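Local coordinates for cyclodipeptide synthase, BtCDPS (Bacillus thermoamylovorans, PDB 6ZTU), which probably links two aminoacyl groups, normally supplied by charged tRNAs, into a cyclic dipeptide, as cyclodipeptide synthases generally do, at residues F40-I45 with F94-E99; E134-F139 with S213-K218; L72-T77 with D167-H172; G187-G192 with S220-Y225; T27-G32 with I49-K54. All coordinates share one frame; numbering follows the deposited sequence.

Overall arrangement
No contact nests inside another; they cross in a running series. From the N terminus, contact 5 closes first, holding strand 28-32 to helix 42-55 within a beta-alpha-beta unit. Contact 1 starts inside that loop and ties the beginning of the same helix to helix 79-103; the two contacts touch, Ser97 packing on Ile49. Contact 3 opens within the loop of contact 1 and reaches on to the start of helix 167-191. Contact 2 crosses contact 3, joining the junction of helices 120-135 and 137-157 to the loop after helix 205-211. Contact 4, crossing contact 2, fastens the end of helix 167-191 to strand 223-229 and packs against contact 5 through Leu191.

Contact 1 of 5, residues F40-I45 with F94-E99; sequences FSQNYI and FRFSEE
Gln42 lies flat across the ring of Phe96. Its CB sits above the middle of the ring, 3.5 Å from the centroid, a CH-pi contact over the face, and its amide continues the overlap, stacked with the planes 25° apart. With CG anti to the backbone N (chi1 178°), the amide lies over the CD1-CE1 side of the ring and points NE2 at Glu99; Gln42 NE2 donates to Glu99 OE1 at 2.9 Å. This bond lies in the amide plane and uses the syn lone pair of the carboxylate. Glutamine suits the place, offering methylenes and an N-H; Glu99 OE1 is also bonded to His46. Deeper in, the branched Ile45 sets CG2 4.1 Å from Phe96 CB and 3.7 Å from Ser97 OG, which is itself bonded to His93 O. One step outward, Ser41 N-caps the helix, its OG accepting from Tyr44 N at 3.1 Å. The contact presses the first turn of helix 42-55 against helix 79-103, while Ser97 also touches strand 110-112.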
# COMPACT_ATOMS: atom_id res chain seq x y z
N PHE A 40 -8.77 -6.84 5.94
CA PHE A 40 -7.56 -7.64 6.15
C PHE A 40 -7.69 -8.46 7.43
O PHE A 40 -6.96 -8.30 8.41
CB PHE A 40 -6.34 -6.74 6.16
CG PHE A 40 -6.07 -6.11 4.83
CD1 PHE A 40 -5.39 -6.80 3.85
CD2 PHE A 40 -6.55 -4.84 4.55
CE1 PHE A 40 -5.16 -6.23 2.61
CE2 PHE A 40 -6.34 -4.26 3.31
CZ PHE A 40 -5.63 -4.96 2.34
N SER A 41 -8.64 -9.38 7.38
CA SER A 41 -8.79 -10.43 8.37
C SER A 41 -7.67 -11.46 8.22
O SER A 41 -6.94 -11.48 7.23
CB SER A 41 -10.14 -11.13 8.20
OG SER A 41 -10.18 -11.80 6.95
N GLN A 42 -7.57 -12.34 9.22
CA GLN A 42 -6.64 -13.46 9.10
C GLN A 42 -6.92 -14.26 7.83
O GLN A 42 -5.99 -14.57 7.07
CB GLN A 42 -6.75 -14.35 10.34
CG GLN A 42 -5.87 -15.57 10.30
CD GLN A 42 -6.01 -16.41 11.56
OE1 GLN A 42 -7.07 -16.44 12.18
NE2 GLN A 42 -4.93 -17.09 11.94
N ASN A 43 -8.19 -14.58 7.57
CA ASN A 43 -8.52 -15.39 6.41
C ASN A 43 -8.12 -14.72 5.10
O ASN A 43 -7.59 -15.38 4.20
CB ASN A 43 -10.02 -15.71 6.40
CG ASN A 43 -10.37 -16.77 5.39
OD1 ASN A 43 -9.73 -17.82 5.32
ND2 ASN A 43 -11.38 -16.50 4.57
N TYR A 44 -8.40 -13.42 4.97
CA TYR A 44 -8.08 -12.72 3.72
C TYR A 44 -6.57 -12.62 3.52
O TYR A 44 -6.08 -12.81 2.40
CB TYR A 44 -8.71 -11.33 3.72
CG TYR A 44 -8.50 -10.56 2.43
CD1 TYR A 44 -9.12 -10.95 1.26
CD2 TYR A 44 -7.67 -9.44 2.39
CE1 TYR A 44 -8.93 -10.25 0.07
CE2 TYR A 44 -7.48 -8.73 1.21
CZ TYR A 44 -8.12 -9.14 0.05
OH TYR A 44 -7.93 -8.45 -1.13
N ILE A 45 -5.83 -12.33 4.58
CA ILE A 45 -4.37 -12.27 4.46
C ILE A 45 -3.83 -13.63 4.02
O ILE A 45 -2.96 -13.71 3.14
CB ILE A 45 -3.76 -11.79 5.79
CG1 ILE A 45 -3.97 -10.27 5.94
CG2 ILE A 45 -2.28 -12.15 5.87
CD1 ILE A 45 -3.67 -9.73 7.34
N PHE A 94 1.53 -8.74 11.08
CA PHE A 94 2.74 -9.54 10.98
C PHE A 94 2.47 -10.99 11.34
O PHE A 94 2.91 -11.90 10.62
CB PHE A 94 3.84 -8.95 11.87
CG PHE A 94 5.20 -9.57 11.65
CD1 PHE A 94 5.51 -10.80 12.21
CD2 PHE A 94 6.15 -8.93 10.87
CE1 PHE A 94 6.76 -11.38 11.99
CE2 PHE A 94 7.39 -9.50 10.64
CZ PHE A 94 7.70 -10.73 11.21
N ARG A 95 1.76 -11.23 12.44
CA ARG A 95 1.47 -12.60 12.86
C ARG A 95 0.77 -13.38 11.75
O ARG A 95 1.23 -14.46 11.35
CB ARG A 95 0.61 -12.60 14.12
CG ARG A 95 0.26 -14.00 14.64
CD ARG A 95 -0.75 -13.94 15.79
NE ARG A 95 -0.68 -12.67 16.49
CZ ARG A 95 -1.73 -11.87 16.70
NH1 ARG A 95 -2.94 -12.22 16.27
NH2 ARG A 95 -1.57 -10.72 17.35
N PHE A 96 -0.34 -12.85 11.24
CA PHE A 96 -1.10 -13.57 10.22
C PHE A 96 -0.29 -13.73 8.94
O PHE A 96 -0.37 -14.77 8.28
CB PHE A 96 -2.40 -12.83 9.91
CG PHE A 96 -3.36 -12.77 11.07
CD1 PHE A 96 -3.33 -13.74 12.06
CD2 PHE A 96 -4.29 -11.75 11.16
CE1 PHE A 96 -4.20 -13.68 13.13
CE2 PHE A 96 -5.18 -11.69 12.22
CZ PHE A 96 -5.13 -12.66 13.21
N SER A 97 0.48 -12.71 8.56
CA SER A 97 1.31 -12.83 7.37
C SER A 97 2.40 -13.88 7.56
O SER A 97 2.65 -14.69 6.66
CB SER A 97 1.92 -11.48 7.01
OG SER A 97 0.90 -10.53 6.76
N GLU A 98 3.06 -13.87 8.72
CA GLU A 98 4.10 -14.86 8.97
C GLU A 98 3.54 -16.28 8.90
O GLU A 98 4.15 -17.16 8.28
CB GLU A 98 4.74 -14.59 10.33
CG GLU A 98 5.99 -15.40 10.61
CD GLU A 98 5.69 -16.74 11.24
OE1 GLU A 98 4.62 -16.87 11.88
OE2 GLU A 98 6.52 -17.67 11.10
N GLU A 99 2.37 -16.50 9.52
CA GLU A 99 1.70 -17.80 9.45
C GLU A 99 1.59 -18.31 8.02
O GLU A 99 2.02 -19.42 7.70
CB GLU A 99 0.29 -17.71 10.03
CG GLU A 99 0.17 -17.64 11.52
CD GLU A 99 -1.27 -17.45 11.96
OE1 GLU A 99 -2.16 -17.48 11.07
OE2 GLU A 99 -1.51 -17.27 13.17

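Contact 2 of 5, residues E134-F139 with S213-K218; sequences EKDEKF and SEFYIK
The ring of Phe215 receives the edge of Phe139 on one face, a T-shaped pair with centroids 5.4 Å apart and planes at 74°. The opposite face is met by CB of its neighbour Glu214, and Asp136 OD2 lies at the ring edge, 3.6 Å from Phe215 CD1, where the weakly positive C-H groups suit a carboxylate. Phe139 has Ile217 over one face, CG1 standing 4.1 Å from the ring centroid. Asp136 OD1 caps helix 137-157, accepting from Lys138 N at 2.9 Å, and OD2 takes two waters, one bridging to Glu214 O and the other to Tyr216 N. On the outer side, Lys138 runs extended past Phe215 CE1 and bends at its last torsion (chi4 75°), placing NZ 3.1 Å from Glu214 OE1 in a salt bridge; Asn212 ND2 is hydrogen-bonded to Glu214 OE2. The contact fits the loop after helix 205-211 against the junction of helices 120-135 and 137-157, with Leu206 and Ile210 packing on Phe215 and Tyr132 on Phe139.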
# COMPACT_ATOMS: atom_id res chain seq x y z
N GLU A 134 4.84 19.93 -2.62
CA GLU A 134 4.98 21.34 -2.30
C GLU A 134 4.80 22.22 -3.52
O GLU A 134 4.15 23.27 -3.44
CB GLU A 134 6.37 21.61 -1.69
CG GLU A 134 6.60 20.99 -0.34
CD GLU A 134 7.97 21.36 0.23
OE1 GLU A 134 8.47 22.46 -0.11
OE2 GLU A 134 8.54 20.55 0.99
N LYS A 135 5.32 21.80 -4.68
CA LYS A 135 5.51 22.68 -5.83
C LYS A 135 4.48 22.50 -6.94
O LYS A 135 4.33 23.41 -7.77
CB LYS A 135 6.91 22.49 -6.43
CG LYS A 135 8.07 22.84 -5.49
CD LYS A 135 8.24 24.33 -5.34
CE LYS A 135 9.44 24.66 -4.46
NZ LYS A 135 9.68 26.12 -4.38
N ASP A 136 3.81 21.35 -7.03
CA ASP A 136 2.82 21.11 -8.09
C ASP A 136 1.44 21.00 -7.44
O ASP A 136 1.10 19.95 -6.89
CB ASP A 136 3.13 19.85 -8.90
CG ASP A 136 2.09 19.58 -9.99
OD1 ASP A 136 1.15 20.38 -10.13
OD2 ASP A 136 2.22 18.59 -10.74
N GLU A 137 0.64 22.07 -7.55
CA GLU A 137 -0.69 22.07 -6.94
C GLU A 137 -1.54 20.90 -7.42
O GLU A 137 -2.38 20.40 -6.67
CB GLU A 137 -1.41 23.39 -7.24
CG GLU A 137 -2.78 23.51 -6.55
CD GLU A 137 -3.89 22.83 -7.32
OE1 GLU A 137 -3.72 22.61 -8.54
OE2 GLU A 137 -4.92 22.47 -6.70
N LYS A 138 -1.35 20.47 -8.67
CA LYS A 138 -2.13 19.35 -9.20
C LYS A 138 -1.76 18.05 -8.50
O LYS A 138 -2.63 17.27 -8.12
CB LYS A 138 -1.89 19.24 -10.71
CG LYS A 138 -2.70 18.17 -11.42
CD LYS A 138 -2.22 18.08 -12.87
CE LYS A 138 -2.78 16.87 -13.59
NZ LYS A 138 -4.22 17.05 -13.94
N PHE A 139 -0.47 17.83 -8.29
CA PHE A 139 -0.04 16.64 -7.56
C PHE A 139 -0.45 16.72 -6.09
O PHE A 139 -0.92 15.72 -5.52
CB PHE A 139 1.48 16.50 -7.69
CG PHE A 139 2.02 15.25 -7.08
CD1 PHE A 139 1.77 14.00 -7.66
CD2 PHE A 139 2.79 15.31 -5.92
CE1 PHE A 139 2.28 12.84 -7.09
CE2 PHE A 139 3.30 14.14 -5.35
CZ PHE A 139 3.04 12.92 -5.94
N SER A 213 0.55 10.33 -17.86
CA SER A 213 1.67 11.28 -18.02
C SER A 213 1.29 12.70 -17.59
O SER A 213 1.66 13.68 -18.25
CB SER A 213 2.19 11.28 -19.46
OG SER A 213 2.38 9.96 -19.93
N GLU A 214 0.57 12.82 -16.48
CA GLU A 214 0.07 14.10 -16.00
C GLU A 214 1.01 14.80 -15.02
O GLU A 214 0.74 15.95 -14.65
CB GLU A 214 -1.32 13.92 -15.38
CG GLU A 214 -2.39 13.58 -16.44
CD GLU A 214 -3.77 13.40 -15.85
OE1 GLU A 214 -4.09 14.05 -14.83
OE2 GLU A 214 -4.56 12.60 -16.41
N PHE A 215 2.11 14.15 -14.60
CA PHE A 215 3.02 14.73 -13.62
C PHE A 215 4.46 14.44 -14.00
O PHE A 215 4.75 13.54 -14.79
CB PHE A 215 2.80 14.16 -12.21
CG PHE A 215 1.38 14.18 -11.76
CD1 PHE A 215 0.83 15.33 -11.23
CD2 PHE A 215 0.61 13.03 -11.83
CE1 PHE A 215 -0.46 15.35 -10.78
CE2 PHE A 215 -0.70 13.05 -11.38
CZ PHE A 215 -1.23 14.21 -10.86
N TYR A 216 5.37 15.20 -13.38
CA TYR A 216 6.77 14.85 -13.46
C TYR A 216 7.09 13.66 -12.57
O TYR A 216 8.10 12.99 -12.81
CB TYR A 216 7.64 16.05 -13.10
CG TYR A 216 7.62 17.10 -14.19
CD1 TYR A 216 7.97 16.78 -15.50
CD2 TYR A 216 7.22 18.40 -13.92
CE1 TYR A 216 7.95 17.73 -16.50
CE2 TYR A 216 7.20 19.35 -14.92
CZ TYR A 216 7.55 19.01 -16.21
OH TYR A 216 7.53 19.95 -17.22
N ILE A 217 6.22 13.37 -11.60
CA ILE A 217 6.29 12.10 -10.87
C ILE A 217 5.90 10.97 -11.81
O ILE A 217 4.83 10.99 -12.42
CB ILE A 217 5.35 12.13 -9.65
CG1 ILE A 217 5.88 13.06 -8.56
CG2 ILE A 217 5.10 10.71 -9.10
CD1 ILE A 217 6.91 12.42 -7.67
N LYS A 218 6.76 9.95 -11.92
CA LYS A 218 6.52 8.78 -12.74
C LYS A 218 6.73 7.50 -11.93
O LYS A 218 7.55 7.47 -11.00
CB LYS A 218 7.46 8.72 -13.96
CG LYS A 218 7.15 9.68 -15.08
CD LYS A 218 8.12 9.48 -16.23
CE LYS A 218 7.87 8.16 -16.94
NZ LYS A 218 8.33 8.22 -18.36
O HOH W 1 1.60 18.22 -13.44
O HOH W 2 4.53 17.63 -11.89

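Contact 3 of 5, residues L72-T77 with D167-H172; sequences LEALGT and DNMLFH
Glu73 and His172 make the tight part of this contact: His172 NE2 donates to Glu73 OE1 at 2.6 Å, a short and nearly straight bond (163°). The acceptor lies in the imidazole plane, but the donor meets the carboxylate on its anti side, 27° out of plane. Glu73 OE1 also has a salt bridge to Lys69, and OE2 a bond to Thr79, which together fix the carboxylate. The backbones also come close at Ala74, whose small side chain allows its CA to come within 4.9 Å of Met169 CA, and Met169 CG packs 3.3 Å from Ala74 O. The remaining apolar contacts are looser. Ala74 CB stands 4.2 Å from Met169 CB, and the flexible methionine bends at chi3 (64°) to bring Met169 CE 3.9 Å from Leu75 CD2. Of the touching residues only Leu75 is buried, so the contact lies near the surface. It sets the end of helix 68-74 beside the first turns of helix 167-191, with helix 137-157 touching Ala74 and Leu75.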
# COMPACT_ATOMS: atom_id res chain seq x y z
N LEU A 72 -5.13 7.95 12.79
CA LEU A 72 -5.94 8.00 14.00
C LEU A 72 -5.91 9.38 14.64
O LEU A 72 -6.96 9.90 15.05
CB LEU A 72 -5.46 6.92 14.98
CG LEU A 72 -5.44 5.47 14.48
CD1 LEU A 72 -4.83 4.53 15.52
CD2 LEU A 72 -6.83 4.99 14.08
N GLU A 73 -4.74 10.02 14.69
CA GLU A 73 -4.63 11.35 15.27
C GLU A 73 -5.53 12.35 14.55
O GLU A 73 -6.04 13.29 15.16
CB GLU A 73 -3.18 11.83 15.23
CG GLU A 73 -2.27 11.03 16.13
CD GLU A 73 -0.84 11.47 16.03
OE1 GLU A 73 -0.42 11.94 14.95
OE2 GLU A 73 -0.11 11.35 17.03
N ALA A 74 -5.73 12.15 13.24
CA ALA A 74 -6.61 13.06 12.50
C ALA A 74 -8.08 12.79 12.82
O ALA A 74 -8.90 13.72 12.75
CB ALA A 74 -6.35 12.93 11.00
N LEU A 75 -8.43 11.55 13.14
CA LEU A 75 -9.80 11.21 13.54
C LEU A 75 -10.01 11.36 15.04
O LEU A 75 -10.76 10.57 15.63
CB LEU A 75 -10.15 9.80 13.08
CG LEU A 75 -10.17 9.58 11.56
CD1 LEU A 75 -10.34 8.12 11.19
CD2 LEU A 75 -11.26 10.43 10.93
N GLY A 76 -9.36 12.34 15.67
CA GLY A 76 -9.45 12.50 17.10
C GLY A 76 -8.98 11.29 17.88
O GLY A 76 -9.80 10.56 18.45
N THR A 77 -7.67 11.05 17.90
CA THR A 77 -7.07 10.08 18.81
C THR A 77 -5.79 10.70 19.36
O THR A 77 -4.91 11.11 18.58
CB THR A 77 -6.76 8.75 18.11
OG1 THR A 77 -7.96 8.21 17.55
CG2 THR A 77 -6.21 7.74 19.10
N ASP A 167 -9.19 20.53 6.55
CA ASP A 167 -7.89 20.62 5.91
C ASP A 167 -6.79 20.18 6.85
O ASP A 167 -5.85 19.48 6.45
CB ASP A 167 -7.62 22.04 5.43
CG ASP A 167 -8.38 22.38 4.18
OD1 ASP A 167 -9.36 21.67 3.85
OD2 ASP A 167 -7.99 23.35 3.51
N ASN A 168 -6.86 20.60 8.12
CA ASN A 168 -5.84 20.20 9.08
C ASN A 168 -5.81 18.69 9.26
O ASN A 168 -4.74 18.11 9.44
CB ASN A 168 -6.05 20.91 10.41
CG ASN A 168 -5.16 22.13 10.56
OD1 ASN A 168 -5.46 23.21 10.04
ND2 ASN A 168 -4.05 21.96 11.27
N MET A 169 -6.97 18.04 9.18
CA MET A 169 -7.00 16.58 9.18
C MET A 169 -6.32 16.03 7.94
O MET A 169 -5.49 15.12 8.02
CB MET A 169 -8.44 16.08 9.27
CG MET A 169 -9.07 16.22 10.67
SD MET A 169 -10.86 15.98 10.64
CE MET A 169 -11.01 14.27 10.12
N LEU A 170 -6.66 16.58 6.77
CA LEU A 170 -6.09 16.10 5.51
C LEU A 170 -4.58 16.26 5.48
O LEU A 170 -3.86 15.36 5.01
CB LEU A 170 -6.69 16.86 4.33
CG LEU A 170 -8.17 16.61 4.01
CD1 LEU A 170 -8.63 17.52 2.87
CD2 LEU A 170 -8.40 15.16 3.67
N PHE A 171 -4.07 17.40 5.95
CA PHE A 171 -2.64 17.63 5.88
C PHE A 171 -1.89 16.80 6.91
O PHE A 171 -0.72 16.46 6.69
CB PHE A 171 -2.33 19.12 6.05
CG PHE A 171 -2.37 19.89 4.75
CD1 PHE A 171 -1.23 20.02 3.98
CD2 PHE A 171 -3.56 20.45 4.29
CE1 PHE A 171 -1.26 20.71 2.79
CE2 PHE A 171 -3.60 21.15 3.10
CZ PHE A 171 -2.45 21.28 2.34
N HIS A 172 -2.54 16.45 8.03
CA HIS A 172 -1.89 15.55 8.98
C HIS A 172 -1.82 14.13 8.43
O HIS A 172 -0.76 13.49 8.47
CB HIS A 172 -2.62 15.57 10.32
CG HIS A 172 -1.85 14.92 11.43
ND1 HIS A 172 -0.63 15.39 11.86
CD2 HIS A 172 -2.14 13.85 12.20
CE1 HIS A 172 -0.20 14.63 12.85
NE2 HIS A 172 -1.09 13.69 13.08

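Contact 4 of 5, residues G187-G192 with S220-Y225; sequences GASILG and SDNQGY
A kink near the C-terminal end of helix 167-191 is met by the type I turn, Ser220 to Gln223, that leads into strand 223-229. At the kink the amides of Ala188 and Ser189 have no bond to the preceding helical turn, and a side chain of the other segment and a water supply replacements. Gln223 OE1 accepts from Ala188 N at 2.8 Å, almost straight at 170°, with the donor tilted 28° from the carbonyl plane. Water 3 accepts from Ser189 N at 3.0 Å and donates to both Asn222 OD1 and Gln223 OE1. A bend at chi2 (68°) turns the long glutamine side chain so that its OE1 faces the kink, and glycine suits position 187, where Gln223 NE2 packs 3.9 Å from Gly187 CA. Beside it, Asn222 ND2 donates to Ser189 OG at 3.3 Å, and its stronger partner is Lys194 O. Water 4 links Ser189 OG with Ser220 OG, which is also bonded to Ser186. Ala188 CB, small enough to fit among these amides, is 3.8 Å from Asn222 ND2. A side-chain amide and an ordered water thus stand in for helical carbonyls, so both N-H groups left without helical partners are bonded.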
# COMPACT_ATOMS: atom_id res chain seq x y z
N GLY A 187 8.61 0.33 -5.84
CA GLY A 187 8.81 -0.73 -4.85
C GLY A 187 9.83 -1.78 -5.27
O GLY A 187 10.64 -2.23 -4.44
N ALA A 188 9.81 -2.20 -6.54
CA ALA A 188 10.77 -3.21 -6.99
C ALA A 188 12.20 -2.72 -6.78
O ALA A 188 13.05 -3.46 -6.26
CB ALA A 188 10.55 -3.55 -8.46
N SER A 189 12.48 -1.48 -7.18
CA SER A 189 13.84 -0.96 -7.09
C SER A 189 14.23 -0.69 -5.65
O SER A 189 15.40 -0.88 -5.29
CB SER A 189 13.96 0.31 -7.92
OG SER A 189 13.97 -0.01 -9.30
N ILE A 190 13.29 -0.27 -4.80
CA ILE A 190 13.59 -0.11 -3.37
C ILE A 190 13.99 -1.44 -2.76
O ILE A 190 14.97 -1.53 -1.99
CB ILE A 190 12.38 0.50 -2.63
CG1 ILE A 190 12.15 1.94 -3.07
CG2 ILE A 190 12.57 0.40 -1.10
CD1 ILE A 190 10.78 2.46 -2.60
N LEU A 191 13.24 -2.50 -3.06
CA LEU A 191 13.48 -3.79 -2.43
C LEU A 191 14.61 -4.58 -3.09
O LEU A 191 15.23 -5.43 -2.42
CB LEU A 191 12.20 -4.63 -2.44
CG LEU A 191 11.08 -4.13 -1.52
CD1 LEU A 191 9.75 -4.69 -2.01
CD2 LEU A 191 11.34 -4.56 -0.09
N GLY A 192 14.91 -4.32 -4.35
CA GLY A 192 15.96 -5.01 -5.05
C GLY A 192 15.51 -6.14 -5.95
O GLY A 192 16.28 -7.08 -6.18
N SER A 220 8.47 3.93 -11.81
CA SER A 220 9.61 3.28 -12.45
C SER A 220 9.14 2.31 -13.53
O SER A 220 8.07 1.70 -13.43
CB SER A 220 10.45 2.52 -11.42
OG SER A 220 11.01 3.43 -10.49
N ASP A 221 9.97 2.17 -14.58
CA ASP A 221 9.62 1.33 -15.72
C ASP A 221 9.41 -0.12 -15.32
O ASP A 221 8.71 -0.86 -16.03
CB ASP A 221 10.73 1.38 -16.77
CG ASP A 221 10.79 2.70 -17.49
OD1 ASP A 221 9.81 3.46 -17.44
OD2 ASP A 221 11.85 2.98 -18.10
N ASN A 222 10.01 -0.56 -14.22
CA ASN A 222 9.91 -1.93 -13.73
C ASN A 222 8.89 -2.08 -12.61
O ASN A 222 8.90 -3.10 -11.91
CB ASN A 222 11.27 -2.43 -13.24
CG ASN A 222 11.76 -1.68 -12.02
OD1 ASN A 222 11.30 -0.56 -11.75
ND2 ASN A 222 12.70 -2.27 -11.29
N GLN A 223 8.01 -1.09 -12.44
CA GLN A 223 7.02 -1.09 -11.37
C GLN A 223 5.62 -1.11 -11.98
O GLN A 223 5.33 -0.35 -12.90
CB GLN A 223 7.20 0.16 -10.49
CG GLN A 223 6.30 0.16 -9.25
CD GLN A 223 6.70 -0.91 -8.25
OE1 GLN A 223 7.80 -1.45 -8.32
NE2 GLN A 223 5.81 -1.22 -7.32
N GLY A 224 4.76 -1.99 -11.44
CA GLY A 224 3.36 -2.03 -11.83
C GLY A 224 2.45 -1.99 -10.62
O GLY A 224 2.89 -2.10 -9.47
N TYR A 225 1.15 -1.86 -10.90
CA TYR A 225 0.10 -1.87 -9.88
C TYR A 225 -1.02 -2.76 -10.38
O TYR A 225 -1.43 -2.63 -11.54
CB TYR A 225 -0.43 -0.45 -9.63
CG TYR A 225 -1.48 -0.36 -8.53
CD1 TYR A 225 -1.11 -0.09 -7.22
CD2 TYR A 225 -2.84 -0.52 -8.82
CE1 TYR A 225 -2.08 0.01 -6.21
CE2 TYR A 225 -3.81 -0.42 -7.81
CZ TYR A 225 -3.42 -0.15 -6.51
OH TYR A 225 -4.37 -0.05 -5.50
O HOH W 3 10.56 -0.15 -9.03
O HOH W 4 13.83 2.30 -10.72

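Contact 5 of 5, residues T27-G32 with I49-K54; sequences THILLG and IDWSSK
Ile49, whose CG1 packs 3.8 Å from Leu31 CD1 across the contact, has a carbonyl oxygen gripped twice from within its own helix. Ser53 N donates to Ile49 O at 2.8 Å, the usual helical bond, and Ser53 OG donates to the same Ile49 O at 2.7 Å; the two donors come from opposite faces of the carbonyl plane. Toward the strand, contact passes through apolar tips. A trans first torsion (chi1 -177°) extends the Ile29 side chain toward the helix until its CD1 lies 3.6 Å from Trp51 CZ3, near the plane of the indole and so at its edge. Ser52 sits between Ile29 and Leu31: its OG is 3.5 Å from Leu31 CD2 and 3.6 Å from Ile29 CD1. A small residue is apt there, since it lets both aliphatic chains close over the helix, and its hydroxyl, bonded to Leu48 O, is satisfied without help from the strand. The axes of strand 28-32 and helix 49-54 approach to 9.6 Å, with N-to-C directions at 169°, as expected where the helix returns antiparallel between the parallel strands 28-32 and 58-63 of a beta-alpha-beta crossover. Gly32, at the end of the strand, lines the pocket holding hexane-1,2-diol. Chemically, the joint is hydrophobic: no hydrogen bond crosses it, and the Ser52 and Ser53 hydroxyls are settled on carbonyls of their own helix.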
# COMPACT_ATOMS: atom_id res chain seq x y z
N THR A 27 7.52 -12.13 -11.53
CA THR A 27 8.79 -12.00 -10.82
C THR A 27 8.57 -11.73 -9.33
O THR A 27 9.17 -12.38 -8.47
CB THR A 27 9.63 -10.88 -11.44
OG1 THR A 27 9.89 -11.17 -12.82
CG2 THR A 27 10.96 -10.69 -10.71
N HIS A 28 7.72 -10.76 -9.02
CA HIS A 28 7.57 -10.35 -7.63
C HIS A 28 6.24 -9.65 -7.43
O HIS A 28 5.81 -8.88 -8.29
CB HIS A 28 8.72 -9.43 -7.21
CG HIS A 28 8.64 -8.97 -5.79
ND1 HIS A 28 8.00 -7.81 -5.42
CD2 HIS A 28 9.12 -9.52 -4.65
CE1 HIS A 28 8.09 -7.66 -4.11
NE2 HIS A 28 8.76 -8.69 -3.62
N ILE A 29 5.59 -9.94 -6.31
CA ILE A 29 4.40 -9.23 -5.87
C ILE A 29 4.65 -8.64 -4.49
O ILE A 29 5.26 -9.29 -3.62
CB ILE A 29 3.15 -10.13 -5.89
CG1 ILE A 29 1.89 -9.35 -5.51
CG2 ILE A 29 3.34 -11.33 -4.97
CD1 ILE A 29 0.58 -10.11 -5.79
N LEU A 30 4.25 -7.39 -4.31
CA LEU A 30 4.26 -6.71 -3.01
C LEU A 30 2.81 -6.57 -2.56
O LEU A 30 2.02 -5.91 -3.23
CB LEU A 30 4.94 -5.34 -3.13
CG LEU A 30 5.12 -4.53 -1.83
CD1 LEU A 30 6.02 -5.30 -0.85
CD2 LEU A 30 5.69 -3.17 -2.11
N LEU A 31 2.47 -7.21 -1.45
CA LEU A 31 1.09 -7.23 -0.96
C LEU A 31 0.91 -6.08 0.02
O LEU A 31 1.54 -6.06 1.08
CB LEU A 31 0.79 -8.57 -0.29
CG LEU A 31 0.76 -9.76 -1.24
CD1 LEU A 31 0.76 -11.06 -0.43
CD2 LEU A 31 -0.48 -9.69 -2.14
N GLY A 32 0.08 -5.10 -0.34
CA GLY A 32 -0.14 -3.97 0.54
C GLY A 32 -1.24 -4.27 1.55
O GLY A 32 -2.36 -4.58 1.16
N ILE A 49 -1.75 -14.43 0.44
CA ILE A 49 -0.43 -15.04 0.44
C ILE A 49 -0.47 -16.42 -0.21
O ILE A 49 0.45 -16.79 -0.94
CB ILE A 49 0.13 -15.07 1.87
CG1 ILE A 49 0.46 -13.64 2.33
CG2 ILE A 49 1.36 -15.95 1.96
CD1 ILE A 49 0.69 -13.51 3.82
N ASP A 50 -1.53 -17.18 0.02
CA ASP A 50 -1.67 -18.47 -0.66
C ASP A 50 -1.69 -18.30 -2.17
O ASP A 50 -0.98 -19.00 -2.90
CB ASP A 50 -2.94 -19.19 -0.20
CG ASP A 50 -2.86 -19.66 1.23
OD1 ASP A 50 -1.73 -19.79 1.75
OD2 ASP A 50 -3.92 -19.91 1.84
N TRP A 51 -2.53 -17.39 -2.67
CA TRP A 51 -2.57 -17.11 -4.10
C TRP A 51 -1.24 -16.58 -4.60
O TRP A 51 -0.76 -17.00 -5.67
CB TRP A 51 -3.70 -16.11 -4.40
CG TRP A 51 -3.78 -15.66 -5.83
CD1 TRP A 51 -4.39 -16.32 -6.87
CD2 TRP A 51 -3.25 -14.45 -6.38
NE1 TRP A 51 -4.26 -15.59 -8.02
CE2 TRP A 51 -3.57 -14.44 -7.75
CE3 TRP A 51 -2.55 -13.37 -5.83
CZ2 TRP A 51 -3.20 -13.39 -8.60
CZ3 TRP A 51 -2.18 -12.33 -6.67
CH2 TRP A 51 -2.50 -12.34 -8.04
N SER A 52 -0.61 -15.66 -3.87
CA SER A 52 0.66 -15.10 -4.32
C SER A 52 1.73 -16.17 -4.38
O SER A 52 2.54 -16.19 -5.32
CB SER A 52 1.11 -13.98 -3.38
OG SER A 52 0.28 -12.85 -3.52
N SER A 53 1.76 -17.05 -3.38
CA SER A 53 2.78 -18.09 -3.31
C SER A 53 2.64 -19.07 -4.47
O SER A 53 3.64 -19.66 -4.90
CB SER A 53 2.67 -18.84 -1.98
OG SER A 53 2.91 -17.99 -0.88
N LYS A 54 1.42 -19.26 -4.98
CA LYS A 54 1.24 -20.16 -6.11
C LYS A 54 1.64 -19.52 -7.43
O LYS A 54 2.07 -20.21 -8.35
CB LYS A 54 -0.21 -20.64 -6.20
CG LYS A 54 -0.44 -22.00 -5.57
CD LYS A 54 0.13 -22.07 -4.15
CE LYS A 54 -0.07 -23.45 -3.56
NZ LYS A 54 -1.38 -24.02 -3.99